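Local coordinates for 450aa long hypothetical fmu protein (Pyrococcus horikoshii, PDB 2YXL) that probably methylates carbon 5 of cytosines in RNA and binds the S-adenosylmethionine analogue sinefungin, at residues S188-T193 and K273-A278; V213-E216 and T220-K223; Y228-D231 and A235-E238; Q244-A249 and S418-G423; E395-N400 and G440-L445. All coordinates share one frame; numbering follows the deposited sequence.

Contact 1 (S188-T193 and K273-A278); sequences SIRVNT and KTTHLA. With SFG (sinefungin), chain B.
Two groups that can both carry positive charge lie flat on one another here: the guanidinium of Arg190 is stacked on the imidazole of His276, the planes only 15° apart and the centres 4.2 Å. No hydrogen bond joins them, because Arg190 NE approaches His276 ND1 over the ring face. Lower down the arginine, CD sits above the middle of the imidazole, 3.6 Å from the ring centroid, in a CH-pi contact. A bend at chi3 (76°) in the otherwise extended Arg190 chain lays the guanidinium back over His276 CB. In the plane of the guanidinium, at its edge, Thr275 CG2 packs against NH2.

The charge of Arg190 is answered beyond the stack: NH2 forms a salt bridge with Glu279, one turn further along the helix, and NH1 donates to Gln244 OE1. These two partners probably hold the guanidinium in position over the ring. On the same helix, Lys273 points away from the strand and serves the cofactor pocket, its backbone N donating to sinefungin OXT (3.2 Å) while NZ adds a weak bond to that oxygen and a salt bridge to Asp337.

The contact thus joins strand 186-191, in the four-stranded antiparallel sheet, to helix 272-280 of the Rossmann-like methyltransferase domain, with helix 246-255 packed against His276 and with Thr274 and Leu277 packing on strand 262-265.

Contact 2 (V213-E216 and T220-K223); sequences VRSE and TILK
Val213 and Lys223 face each other as an antiparallel hydrogen-bonded pair, and their two backbone bonds are short and nearly straight: Val213 N to Lys223 O is 2.8 Å with an N-H...O angle of 170°, and Lys223 N returns an equivalent bond to Val213 O. A third bond, Ser215 N to Ile221 O at 2.9 Å, carries the ladder past the end of the regular strand 212-214 toward the turn. Between these rungs, Arg214 and Leu222 form a non-hydrogen-bonded pair with CA atoms 4.6 Å apart.

Side chains meet on both faces of the ribbon. On that of Val213 and Lys223, Val213 CG1 rests 3.5 Å from Lys223 CB; chi1 of 49° sets this methyl between the backbone N and the carbonyl carbon of its own residue, facing the partner strand. On the other face, Arg214 CG packs against Leu222 CD2 at 3.8 Å. Ser215 CB packs against Ile221 CB and CG2.

Polar ends are held from outside these rungs. Hydrogen bonds between Ser215 OG and the backbone N atoms of Arg217 and Val218 tie the connecting turn to the strand end, and a further one to Glu246 OE1 links the hairpin to helix 246-255; Arg214 NE donates to Pro219 O. Leu222 is covered by Val198, Val201 and Ile202 of helix 198-207, while Ile221 touches Ser188 and Arg190 of strand 186-191.

The arrangement is a classic beta hairpin, here forming one edge of the antiparallel sheet in the ferredoxin-like region found in this methyltransferase family.

Contact 3 (Y228-D231 and A235-E238); sequences YNFD and AFNE
Different first torsions bring Phe230 and Phe236 together: in Phe236 the ring carbon CG stands anti to the backbone N (-175°), whereas in Phe230 it is anti to the carbonyl carbon (-75°). The side chains then cross at about a right angle and the rings meet as a T-shaped pair, the edge of Phe230 directed at the face of Phe236, with centroids 5.5 Å apart and planes at 66°. Their closest carbons are Phe230 CD2 and Phe236 CD1, at 3.8 Å. Beside this, the backbone O of Phe230 lies 3.3 Å from Phe236 CD2.

Tyr228 sets the CD2 edge of its ring over the centre of one face of the Phe230 ring. A leucine in place of Phe236 would probably lose the aromatic face that receives the Phe230 edge, leaving that ring less firmly fixed in rotation.

Ser233, in the connection between the segments, bonds through OG to both Tyr228 OH and Phe236 N. Around the pair, the Phe230 side chain packs on Ile187 and Ile189 of strand 186-191 and on Ile241 and Val243 of strand 241-243, and Phe236 reaches from the short helix 234-237 to Ile241 and to Phe303 and Arg306 of helix 294-306.

Contact 4 (Q244-A249 and S418-G423); sequences QEEASA and SPYDPG
Glu246 and Tyr420 meet at the start of helix 246-255, where the helix is joined to the C-terminal part of the Rossmann-like methyltransferase fold by a side chain from the loop leading into strand 421-422.

The polar interaction is one hydrogen bond, from Tyr420 OH to Glu246 OE2 at 2.8 Å. Several partners share this buried carboxylate: OE2 also forms a salt bridge with Arg217, and OE1 is hydrogen-bonded to Ser215. Such a network would be expected to stabilise the charged form of the glutamate and to fix its rotation. With CG anti to the backbone N (chi1 -172°) and the chain extended beyond it, Glu246 reaches out to the phenol end of the tyrosine.

Van der Waals contacts lie beside that bond. Glu246 CG lies 3.4 Å from Tyr420 OH, and Ala247 CB is 4.1 Å from the same oxygen. Pro419, which follows a cis peptide bond, sets its CG over one face of the Tyr420 ring, toward the rim. His436 adds an edge-to-face ring contact, and Val250 of the helix also touches the tyrosine.

The carboxylate and phenol planes stand 38° apart, and OE2 receives the hydroxyl on its anti side, 18° out of the carboxylate plane.

Contact 5 (E395-N400 and G440-L445); sequences EENEKN and GFFYAL
Asn397 and Phe442 form a buried amide-on-ring packing contact between the start of helix 398-407 and the strand 441-447 of the central sheet; Asn397 stands at the N-cap position just before that helix, though its side chain makes no capping bond. The asparagine lies over one face of the phenylalanine: its CB is 3.4 Å from the ring centroid and only 8° off the ring normal, a close CH-pi contact. Beyond CB the amide group is stacked nearly flat, its plane 19° from that of the ring, with CG 3.4 Å from Phe442 CG. With its CG anti to the backbone N (chi1 -180°), Phe442 extends straight from the strand toward the helix start, and the two side chains slide past each other in opposite directions.

Strand 441-447 runs antiparallel to strand 383-389, as the last strand does in the Rossmann-like fold of class I methyltransferases. Backbone bonds pair Phe442 with Thr389; the side chain of Phe442 lies about 8 Å from that of Cys390, the predicted nucleophile.

Glu398 comes to the ring obliquely, its OE1 3.4 Å from Phe442 CE1. A bend at chi2 turns the carboxylate toward this spot. The same OE1 accepts a hydrogen bond from Phe424 N and forms a salt bridge with Arg430 NE, and the Arg430 side chain also touches Phe442. An alanine in place of Phe442 would probably open a gap beside Asn397 and deprive its CB and amide of the ring they lie on.

The five contacts trace a path from the ferredoxin-like sheet to the methyltransferase core. Contacts 2 and 3 are nested along the chain inside the loop closed by contact 1, while the segments of contact 4 alternate with those of contacts 1 and 5. Contacts 1 and 2 share neighbouring strands, 186-191 and 221-225, with centres about 13 Å apart. Contact 4 touches contacts 1, 2 and 5: Gln244 O meets Ser188 OG of contact 1, and Ala247 O meets Tyr443 OH of contact 5, the centres of contacts 4 and 5 being about 12 Å apart. The centres of contacts 3 and 5 are about 33 Å apart, on opposite sides of the chain's centre. The two sheets are thereby joined beside the sinefungin pocket.

Contact 1 (S188-T193 and K273-A278)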
# COMPACT_ATOMS: atom_id res chain seq x y z
N SER A 188 6.55 4.89 -7.25
CA SER A 188 7.48 5.72 -6.50
C SER A 188 8.63 4.90 -5.93
O SER A 188 8.41 3.88 -5.28
CB SER A 188 6.73 6.46 -5.40
OG SER A 188 7.58 7.38 -4.73
N ILE A 189 9.86 5.34 -6.19
CA ILE A 189 11.07 4.65 -5.71
C ILE A 189 12.05 5.62 -5.04
O ILE A 189 12.06 6.81 -5.35
CB ILE A 189 11.80 3.87 -6.84
CG1 ILE A 189 12.22 4.81 -7.99
CG2 ILE A 189 10.95 2.71 -7.36
CD1 ILE A 189 13.28 4.23 -8.92
N ARG A 190 12.86 5.10 -4.12
CA ARG A 190 13.93 5.89 -3.51
C ARG A 190 15.28 5.39 -3.98
O ARG A 190 15.51 4.18 -4.10
CB ARG A 190 13.85 5.83 -1.98
CG ARG A 190 14.58 6.99 -1.30
CD ARG A 190 14.67 6.83 0.22
NE ARG A 190 15.69 5.85 0.61
CZ ARG A 190 15.43 4.66 1.14
NH1 ARG A 190 14.18 4.27 1.38
NH2 ARG A 190 16.44 3.86 1.45
N VAL A 191 16.18 6.33 -4.26
CA VAL A 191 17.55 6.02 -4.67
C VAL A 191 18.43 5.87 -3.43
O VAL A 191 18.49 6.76 -2.58
CB VAL A 191 18.12 7.10 -5.63
CG1 VAL A 191 19.62 6.92 -5.85
CG2 VAL A 191 17.39 7.06 -6.96
N ASN A 192 19.11 4.73 -3.34
CA ASN A 192 20.03 4.44 -2.24
C ASN A 192 21.34 5.21 -2.41
O ASN A 192 22.24 4.78 -3.14
CB ASN A 192 20.28 2.92 -2.16
CG ASN A 192 21.18 2.52 -0.99
OD1 ASN A 192 21.73 1.42 -0.97
ND2 ASN A 192 21.33 3.40 -0.01
N THR A 193 21.44 6.35 -1.72
CA THR A 193 22.61 7.23 -1.80
C THR A 193 23.89 6.56 -1.32
O THR A 193 24.99 6.97 -1.68
CB THR A 193 22.40 8.53 -0.99
OG1 THR A 193 22.06 8.21 0.36
CG2 THR A 193 21.30 9.38 -1.61
N LYS A 273 11.79 2.48 5.63
CA LYS A 273 12.26 3.60 6.44
C LYS A 273 13.55 3.30 7.19
O LYS A 273 14.42 4.17 7.28
CB LYS A 273 11.17 4.08 7.40
CG LYS A 273 10.00 4.72 6.69
CD LYS A 273 9.01 5.31 7.68
CE LYS A 273 7.70 5.69 6.99
NZ LYS A 273 6.99 4.51 6.42
N THR A 274 13.69 2.08 7.72
CA THR A 274 14.91 1.70 8.44
C THR A 274 16.14 1.68 7.52
O THR A 274 17.24 2.01 7.96
CB THR A 274 14.78 0.37 9.24
OG1 THR A 274 16.08 -0.18 9.49
CG2 THR A 274 13.96 -0.65 8.49
N THR A 275 15.94 1.32 6.26
CA THR A 275 17.02 1.37 5.28
C THR A 275 17.36 2.83 4.90
O THR A 275 18.50 3.13 4.54
CB THR A 275 16.71 0.49 4.03
OG1 THR A 275 17.93 0.15 3.36
CG2 THR A 275 15.77 1.19 3.06
N HIS A 276 16.36 3.71 4.99
CA HIS A 276 16.54 5.14 4.76
C HIS A 276 17.26 5.82 5.93
O HIS A 276 18.10 6.69 5.73
CB HIS A 276 15.18 5.80 4.51
CG HIS A 276 15.25 7.18 3.92
ND1 HIS A 276 16.38 7.67 3.31
CD2 HIS A 276 14.31 8.14 3.82
CE1 HIS A 276 16.14 8.90 2.87
NE2 HIS A 276 14.89 9.21 3.17
N LEU A 277 16.94 5.39 7.15
CA LEU A 277 17.59 5.90 8.36
C LEU A 277 19.10 5.65 8.31
O LEU A 277 19.89 6.51 8.70
CB LEU A 277 16.99 5.28 9.62
CG LEU A 277 15.53 5.55 10.02
CD1 LEU A 277 15.08 4.54 11.07
CD2 LEU A 277 15.32 6.97 10.53
N ALA A 278 19.48 4.47 7.82
CA ALA A 278 20.88 4.09 7.66
C ALA A 278 21.64 4.97 6.66
O ALA A 278 22.83 5.24 6.85
CB ALA A 278 20.98 2.63 7.27
N SFG B . 8.09 1.00 8.77
CA SFG B . 7.91 -0.05 7.75
C SFG B . 8.56 0.39 6.42
O SFG B . 8.89 -0.51 5.62
OXT SFG B . 8.73 1.62 6.23
CB SFG B . 6.41 -0.36 7.57
CG SFG B . 5.81 -0.97 8.85
CD SFG B . 4.34 -1.38 8.68
NE SFG B . 3.54 -0.18 8.42
C5' SFG B . 3.77 -2.05 9.96
C4' SFG B . 4.62 -3.22 10.50
O4' SFG B . 4.37 -3.27 11.93
C3' SFG B . 4.19 -4.61 9.97
O3' SFG B . 5.32 -5.22 9.32
C2' SFG B . 3.80 -5.40 11.23
O2' SFG B . 4.27 -6.75 11.16
C1' SFG B . 4.56 -4.64 12.31
N9 SFG B . 4.02 -4.82 13.69
C8 SFG B . 2.74 -4.78 14.06
N7 SFG B . 2.64 -4.96 15.38
C5 SFG B . 3.87 -5.12 15.86
C6 SFG B . 4.40 -5.34 17.13
N6 SFG B . 3.59 -5.44 18.19
N1 SFG B . 5.73 -5.46 17.28
C2 SFG B . 6.54 -5.36 16.23
N3 SFG B . 6.07 -5.15 15.01
C4 SFG B . 4.75 -5.02 14.79

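Contact 2 (V213-E216 and T220-K223)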
# COMPACT_ATOMS: atom_id res chain seq x y z
N VAL A 213 10.15 11.01 -13.41
CA VAL A 213 9.97 12.36 -12.87
C VAL A 213 10.48 12.44 -11.43
O VAL A 213 10.05 11.70 -10.55
CB VAL A 213 8.50 12.87 -13.00
CG1 VAL A 213 7.50 11.84 -12.51
CG2 VAL A 213 8.31 14.20 -12.26
N ARG A 214 11.43 13.35 -11.23
CA ARG A 214 12.09 13.54 -9.95
C ARG A 214 11.20 14.34 -9.00
O ARG A 214 10.59 15.33 -9.41
CB ARG A 214 13.43 14.25 -10.18
CG ARG A 214 14.38 14.16 -9.01
CD ARG A 214 15.76 14.67 -9.37
NE ARG A 214 16.64 14.53 -8.21
CZ ARG A 214 17.89 14.98 -8.14
NH1 ARG A 214 18.58 14.78 -7.03
NH2 ARG A 214 18.44 15.62 -9.17
N SER A 215 11.13 13.90 -7.75
CA SER A 215 10.36 14.60 -6.71
C SER A 215 10.99 15.94 -6.35
O SER A 215 12.20 16.04 -6.19
CB SER A 215 10.22 13.74 -5.46
OG SER A 215 9.87 14.52 -4.32
N GLU A 216 10.15 16.96 -6.21
CA GLU A 216 10.59 18.29 -5.84
C GLU A 216 10.75 18.45 -4.33
O GLU A 216 11.43 19.37 -3.87
CB GLU A 216 9.62 19.35 -6.36
CG GLU A 216 9.55 19.41 -7.88
CD GLU A 216 8.76 20.61 -8.39
OE1 GLU A 216 8.53 20.68 -9.61
OE2 GLU A 216 8.38 21.47 -7.56
N THR A 220 15.67 12.48 -3.82
CA THR A 220 16.07 11.07 -3.93
C THR A 220 14.90 10.17 -4.30
O THR A 220 15.08 8.98 -4.56
CB THR A 220 16.76 10.55 -2.65
OG1 THR A 220 16.00 10.93 -1.50
CG2 THR A 220 18.16 11.12 -2.53
N ILE A 221 13.70 10.75 -4.33
CA ILE A 221 12.49 10.05 -4.75
C ILE A 221 12.22 10.27 -6.24
O ILE A 221 12.25 11.40 -6.73
CB ILE A 221 11.25 10.46 -3.89
CG1 ILE A 221 11.37 9.91 -2.46
CG2 ILE A 221 9.93 10.03 -4.55
CD1 ILE A 221 11.16 8.39 -2.33
N LEU A 222 11.97 9.17 -6.95
CA LEU A 222 11.64 9.23 -8.37
C LEU A 222 10.30 8.57 -8.62
O LEU A 222 10.01 7.49 -8.09
CB LEU A 222 12.71 8.54 -9.21
CG LEU A 222 14.19 8.91 -9.02
CD1 LEU A 222 15.06 7.91 -9.77
CD2 LEU A 222 14.48 10.34 -9.46
N LYS A 223 9.48 9.21 -9.45
CA LYS A 223 8.28 8.57 -9.95
C LYS A 223 8.57 8.03 -11.34
O LYS A 223 9.03 8.76 -12.22
CB LYS A 223 7.09 9.54 -9.94
CG LYS A 223 6.67 9.94 -8.53
CD LYS A 223 5.57 11.01 -8.52
CE LYS A 223 5.02 11.25 -7.10
NZ LYS A 223 5.99 11.98 -6.20

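Contact 3 (Y228-D231 and A235-E238)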
# COMPACT_ATOMS: atom_id res chain seq x y z
N TYR A 228 7.14 -1.80 -14.77
CA TYR A 228 8.57 -1.95 -14.54
C TYR A 228 8.88 -3.24 -13.78
O TYR A 228 8.40 -3.44 -12.66
CB TYR A 228 9.11 -0.74 -13.77
CG TYR A 228 10.61 -0.71 -13.62
CD1 TYR A 228 11.43 -0.28 -14.66
CD2 TYR A 228 11.22 -1.10 -12.42
CE1 TYR A 228 12.81 -0.25 -14.52
CE2 TYR A 228 12.60 -1.07 -12.27
CZ TYR A 228 13.39 -0.64 -13.33
OH TYR A 228 14.76 -0.61 -13.20
N ASN A 229 9.67 -4.10 -14.41
CA ASN A 229 10.05 -5.38 -13.81
C ASN A 229 11.25 -5.23 -12.87
O ASN A 229 12.36 -4.94 -13.31
CB ASN A 229 10.34 -6.40 -14.91
CG ASN A 229 10.36 -7.84 -14.40
OD1 ASN A 229 10.56 -8.78 -15.17
ND2 ASN A 229 10.15 -8.01 -13.10
N PHE A 230 11.00 -5.43 -11.58
CA PHE A 230 12.02 -5.26 -10.55
C PHE A 230 12.98 -6.44 -10.42
O PHE A 230 14.15 -6.25 -10.06
CB PHE A 230 11.38 -4.95 -9.19
CG PHE A 230 10.86 -3.54 -9.06
CD1 PHE A 230 9.50 -3.27 -9.19
CD2 PHE A 230 11.74 -2.49 -8.81
CE1 PHE A 230 9.02 -1.97 -9.07
CE2 PHE A 230 11.26 -1.18 -8.69
CZ PHE A 230 9.90 -0.92 -8.82
N ASP A 231 12.51 -7.65 -10.70
CA ASP A 231 13.35 -8.85 -10.59
C ASP A 231 14.22 -9.13 -11.82
O ASP A 231 14.90 -10.16 -11.90
CB ASP A 231 12.54 -10.10 -10.18
CG ASP A 231 11.24 -10.25 -10.96
OD1 ASP A 231 10.35 -9.39 -10.81
OD2 ASP A 231 11.10 -11.24 -11.70
N ALA A 235 19.38 -2.07 -11.53
CA ALA A 235 19.38 -1.11 -10.43
C ALA A 235 18.85 -1.69 -9.12
O ALA A 235 19.38 -1.40 -8.05
CB ALA A 235 18.61 0.14 -10.81
N PHE A 236 17.80 -2.51 -9.22
CA PHE A 236 17.18 -3.11 -8.04
C PHE A 236 18.03 -4.24 -7.45
O PHE A 236 18.21 -4.31 -6.23
CB PHE A 236 15.77 -3.61 -8.34
CG PHE A 236 15.04 -4.13 -7.13
CD1 PHE A 236 14.46 -3.26 -6.22
CD2 PHE A 236 14.96 -5.50 -6.90
CE1 PHE A 236 13.80 -3.74 -5.09
CE2 PHE A 236 14.29 -6.00 -5.78
CZ PHE A 236 13.71 -5.12 -4.87
N ASN A 237 18.55 -5.11 -8.32
CA ASN A 237 19.33 -6.27 -7.88
C ASN A 237 20.73 -5.90 -7.36
O ASN A 237 21.39 -6.72 -6.72
CB ASN A 237 19.43 -7.31 -9.01
CG ASN A 237 18.10 -7.99 -9.29
OD1 ASN A 237 17.31 -8.26 -8.37
ND2 ASN A 237 17.84 -8.29 -10.56
N GLU A 238 21.16 -4.68 -7.64
CA GLU A 238 22.40 -4.14 -7.10
C GLU A 238 22.13 -3.30 -5.85
O GLU A 238 23.06 -2.84 -5.19
CB GLU A 238 23.15 -3.32 -8.16
CG GLU A 238 23.78 -4.17 -9.26
CD GLU A 238 24.15 -3.36 -10.50
OE1 GLU A 238 23.62 -2.24 -10.68
OE2 GLU A 238 24.97 -3.86 -11.30

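Contact 4 (Q244-A249 and S418-G423)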
# COMPACT_ATOMS: atom_id res chain seq x y z
N GLN A 244 9.33 3.03 -2.42
CA GLN A 244 8.88 3.81 -1.27
C GLN A 244 8.14 5.06 -1.74
O GLN A 244 8.56 5.72 -2.69
CB GLN A 244 10.07 4.22 -0.38
CG GLN A 244 9.66 5.00 0.87
CD GLN A 244 10.82 5.34 1.79
OE1 GLN A 244 11.76 6.04 1.41
NE2 GLN A 244 10.75 4.85 3.03
N GLU A 245 7.04 5.37 -1.06
CA GLU A 245 6.27 6.58 -1.32
C GLU A 245 7.03 7.81 -0.83
O GLU A 245 7.82 7.72 0.11
CB GLU A 245 4.90 6.51 -0.65
CG GLU A 245 3.99 5.39 -1.15
CD GLU A 245 3.58 5.53 -2.62
OE1 GLU A 245 3.69 6.64 -3.20
OE2 GLU A 245 3.14 4.52 -3.20
N GLU A 246 6.77 8.95 -1.47
CA GLU A 246 7.39 10.21 -1.08
C GLU A 246 7.16 10.53 0.40
O GLU A 246 8.10 10.90 1.11
CB GLU A 246 6.89 11.36 -1.97
CG GLU A 246 7.63 12.68 -1.78
CD GLU A 246 6.94 13.83 -2.47
OE1 GLU A 246 7.41 14.25 -3.56
OE2 GLU A 246 5.92 14.33 -1.95
N ALA A 247 5.92 10.37 0.85
CA ALA A 247 5.54 10.63 2.24
C ALA A 247 6.36 9.80 3.25
O ALA A 247 6.76 10.30 4.30
CB ALA A 247 4.05 10.39 2.44
N SER A 248 6.62 8.54 2.90
CA SER A 248 7.43 7.66 3.73
C SER A 248 8.90 8.08 3.81
O SER A 248 9.54 7.93 4.85
CB SER A 248 7.32 6.22 3.24
OG SER A 248 6.00 5.73 3.41
N ALA A 249 9.42 8.61 2.70
CA ALA A 249 10.80 9.10 2.65
C ALA A 249 11.00 10.35 3.52
O ALA A 249 12.06 10.51 4.12
CB ALA A 249 11.20 9.39 1.23
N SER A 418 7.48 21.68 6.87
CA SER A 418 7.88 21.14 5.57
C SER A 418 7.79 19.62 5.49
O SER A 418 8.10 18.93 6.46
CB SER A 418 9.29 21.60 5.21
OG SER A 418 9.27 22.94 4.77
N PRO A 419 7.40 19.09 4.31
CA PRO A 419 6.98 19.82 3.12
C PRO A 419 5.46 19.85 2.90
O PRO A 419 5.00 20.40 1.90
CB PRO A 419 7.66 19.03 2.00
CG PRO A 419 7.76 17.59 2.56
CD PRO A 419 7.44 17.64 4.04
N TYR A 420 4.70 19.27 3.82
CA TYR A 420 3.26 19.12 3.62
C TYR A 420 2.43 20.12 4.42
O TYR A 420 2.86 21.24 4.66
CB TYR A 420 2.83 17.67 3.89
CG TYR A 420 3.57 16.64 3.06
CD1 TYR A 420 4.45 15.74 3.66
CD2 TYR A 420 3.40 16.57 1.67
CE1 TYR A 420 5.14 14.79 2.90
CE2 TYR A 420 4.08 15.63 0.90
CZ TYR A 420 4.95 14.74 1.53
OH TYR A 420 5.62 13.80 0.78
N ASP A 421 1.23 19.70 4.83
CA ASP A 421 0.26 20.60 5.45
C ASP A 421 0.09 20.36 6.95
O ASP A 421 0.52 19.32 7.46
CB ASP A 421 -1.08 20.48 4.71
CG ASP A 421 -1.04 21.08 3.32
OD1 ASP A 421 0.02 21.62 2.92
OD2 ASP A 421 -2.07 21.02 2.62
N PRO A 422 -0.52 21.32 7.67
CA PRO A 422 -0.78 21.13 9.09
C PRO A 422 -1.82 20.05 9.33
O PRO A 422 -2.78 19.93 8.57
CB PRO A 422 -1.33 22.49 9.55
CG PRO A 422 -0.97 23.45 8.47
CD PRO A 422 -0.99 22.65 7.21
N GLY A 423 -1.62 19.26 10.39
CA GLY A 423 -2.63 18.31 10.86
C GLY A 423 -3.69 19.03 11.69
O GLY A 423 -3.72 20.26 11.74

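Contact 5 (E395-N400 and G440-L445)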
# COMPACT_ATOMS: atom_id res chain seq x y z
N GLU A 395 -8.51 9.12 14.79
CA GLU A 395 -8.39 8.13 15.86
C GLU A 395 -7.00 7.50 15.99
O GLU A 395 -6.56 7.18 17.09
CB GLU A 395 -9.43 7.02 15.69
CG GLU A 395 -10.75 7.25 16.43
CD GLU A 395 -11.57 8.40 15.86
OE1 GLU A 395 -12.42 8.94 16.61
OE2 GLU A 395 -11.39 8.77 14.68
N GLU A 396 -6.33 7.33 14.86
CA GLU A 396 -5.00 6.73 14.83
C GLU A 396 -3.90 7.78 14.92
O GLU A 396 -2.74 7.46 15.16
CB GLU A 396 -4.82 5.93 13.54
CG GLU A 396 -5.55 4.61 13.53
CD GLU A 396 -5.61 4.01 12.15
OE1 GLU A 396 -4.72 3.20 11.81
OE2 GLU A 396 -6.54 4.36 11.38
N ASN A 397 -4.29 9.04 14.73
CA ASN A 397 -3.34 10.13 14.57
C ASN A 397 -3.40 11.19 15.68
O ASN A 397 -2.76 11.03 16.72
CB ASN A 397 -3.50 10.77 13.19
CG ASN A 397 -3.24 9.79 12.05
OD1 ASN A 397 -3.87 9.86 11.00
ND2 ASN A 397 -2.30 8.88 12.26
N GLU A 398 -4.16 12.26 15.45
CA GLU A 398 -4.25 13.39 16.38
C GLU A 398 -4.76 12.99 17.76
O GLU A 398 -4.32 13.52 18.78
CB GLU A 398 -5.11 14.51 15.80
CG GLU A 398 -4.44 15.33 14.69
CD GLU A 398 -4.63 14.75 13.29
OE1 GLU A 398 -4.27 15.43 12.31
OE2 GLU A 398 -5.13 13.61 13.16
N LYS A 399 -5.70 12.04 17.78
CA LYS A 399 -6.26 11.49 19.02
C LYS A 399 -5.19 10.76 19.83
O LYS A 399 -5.10 10.94 21.05
CB LYS A 399 -7.42 10.55 18.69
CG LYS A 399 -8.08 9.89 19.89
CD LYS A 399 -9.04 8.81 19.41
CE LYS A 399 -9.97 8.33 20.50
NZ LYS A 399 -11.09 7.54 19.93
N ASN A 400 -4.37 9.96 19.16
CA ASN A 400 -3.29 9.21 19.81
C ASN A 400 -2.15 10.09 20.33
O ASN A 400 -1.43 9.69 21.26
CB ASN A 400 -2.73 8.14 18.87
CG ASN A 400 -3.55 6.86 18.88
OD1 ASN A 400 -4.48 6.70 19.68
ND2 ASN A 400 -3.20 5.93 18.01
N GLY A 440 -1.84 9.28 1.73
CA GLY A 440 -2.27 9.94 2.97
C GLY A 440 -1.33 9.54 4.10
O GLY A 440 -1.06 8.35 4.29
N PHE A 441 -0.83 10.52 4.83
CA PHE A 441 0.20 10.26 5.83
C PHE A 441 0.09 11.22 7.01
O PHE A 441 -0.48 12.30 6.90
CB PHE A 441 1.58 10.40 5.18
CG PHE A 441 2.59 9.40 5.65
CD1 PHE A 441 3.55 9.76 6.60
CD2 PHE A 441 2.60 8.11 5.14
CE1 PHE A 441 4.50 8.84 7.03
CE2 PHE A 441 3.55 7.18 5.56
CZ PHE A 441 4.50 7.55 6.51
N PHE A 442 0.65 10.80 8.15
CA PHE A 442 0.62 11.60 9.37
C PHE A 442 1.98 11.60 10.05
O PHE A 442 2.65 10.57 10.10
CB PHE A 442 -0.45 11.09 10.32
CG PHE A 442 -0.56 11.88 11.60
CD1 PHE A 442 -1.17 13.13 11.62
CD2 PHE A 442 -0.05 11.36 12.79
CE1 PHE A 442 -1.27 13.85 12.79
CE2 PHE A 442 -0.14 12.07 13.97
CZ PHE A 442 -0.76 13.32 13.97
N TYR A 443 2.38 12.76 10.56
CA TYR A 443 3.66 12.95 11.22
C TYR A 443 3.48 13.62 12.58
O TYR A 443 2.76 14.63 12.69
CB TYR A 443 4.59 13.83 10.37
CG TYR A 443 4.75 13.41 8.93
CD1 TYR A 443 3.77 13.72 7.99
CD2 TYR A 443 5.89 12.74 8.50
CE1 TYR A 443 3.90 13.35 6.66
CE2 TYR A 443 6.05 12.37 7.17
CZ TYR A 443 5.04 12.68 6.26
OH TYR A 443 5.17 12.31 4.94
N ALA A 444 4.13 13.09 13.60
CA ALA A 444 4.18 13.72 14.92
C ALA A 444 5.57 13.58 15.51
O ALA A 444 5.99 12.48 15.87
CB ALA A 444 3.14 13.12 15.84
N LEU A 445 6.28 14.71 15.61
CA LEU A 445 7.63 14.72 16.16
C LEU A 445 7.60 15.15 17.62
O LEU A 445 7.00 16.17 17.98
CB LEU A 445 8.57 15.60 15.33
CG LEU A 445 10.07 15.52 15.62
CD1 LEU A 445 10.64 14.13 15.31
CD2 LEU A 445 10.83 16.59 14.84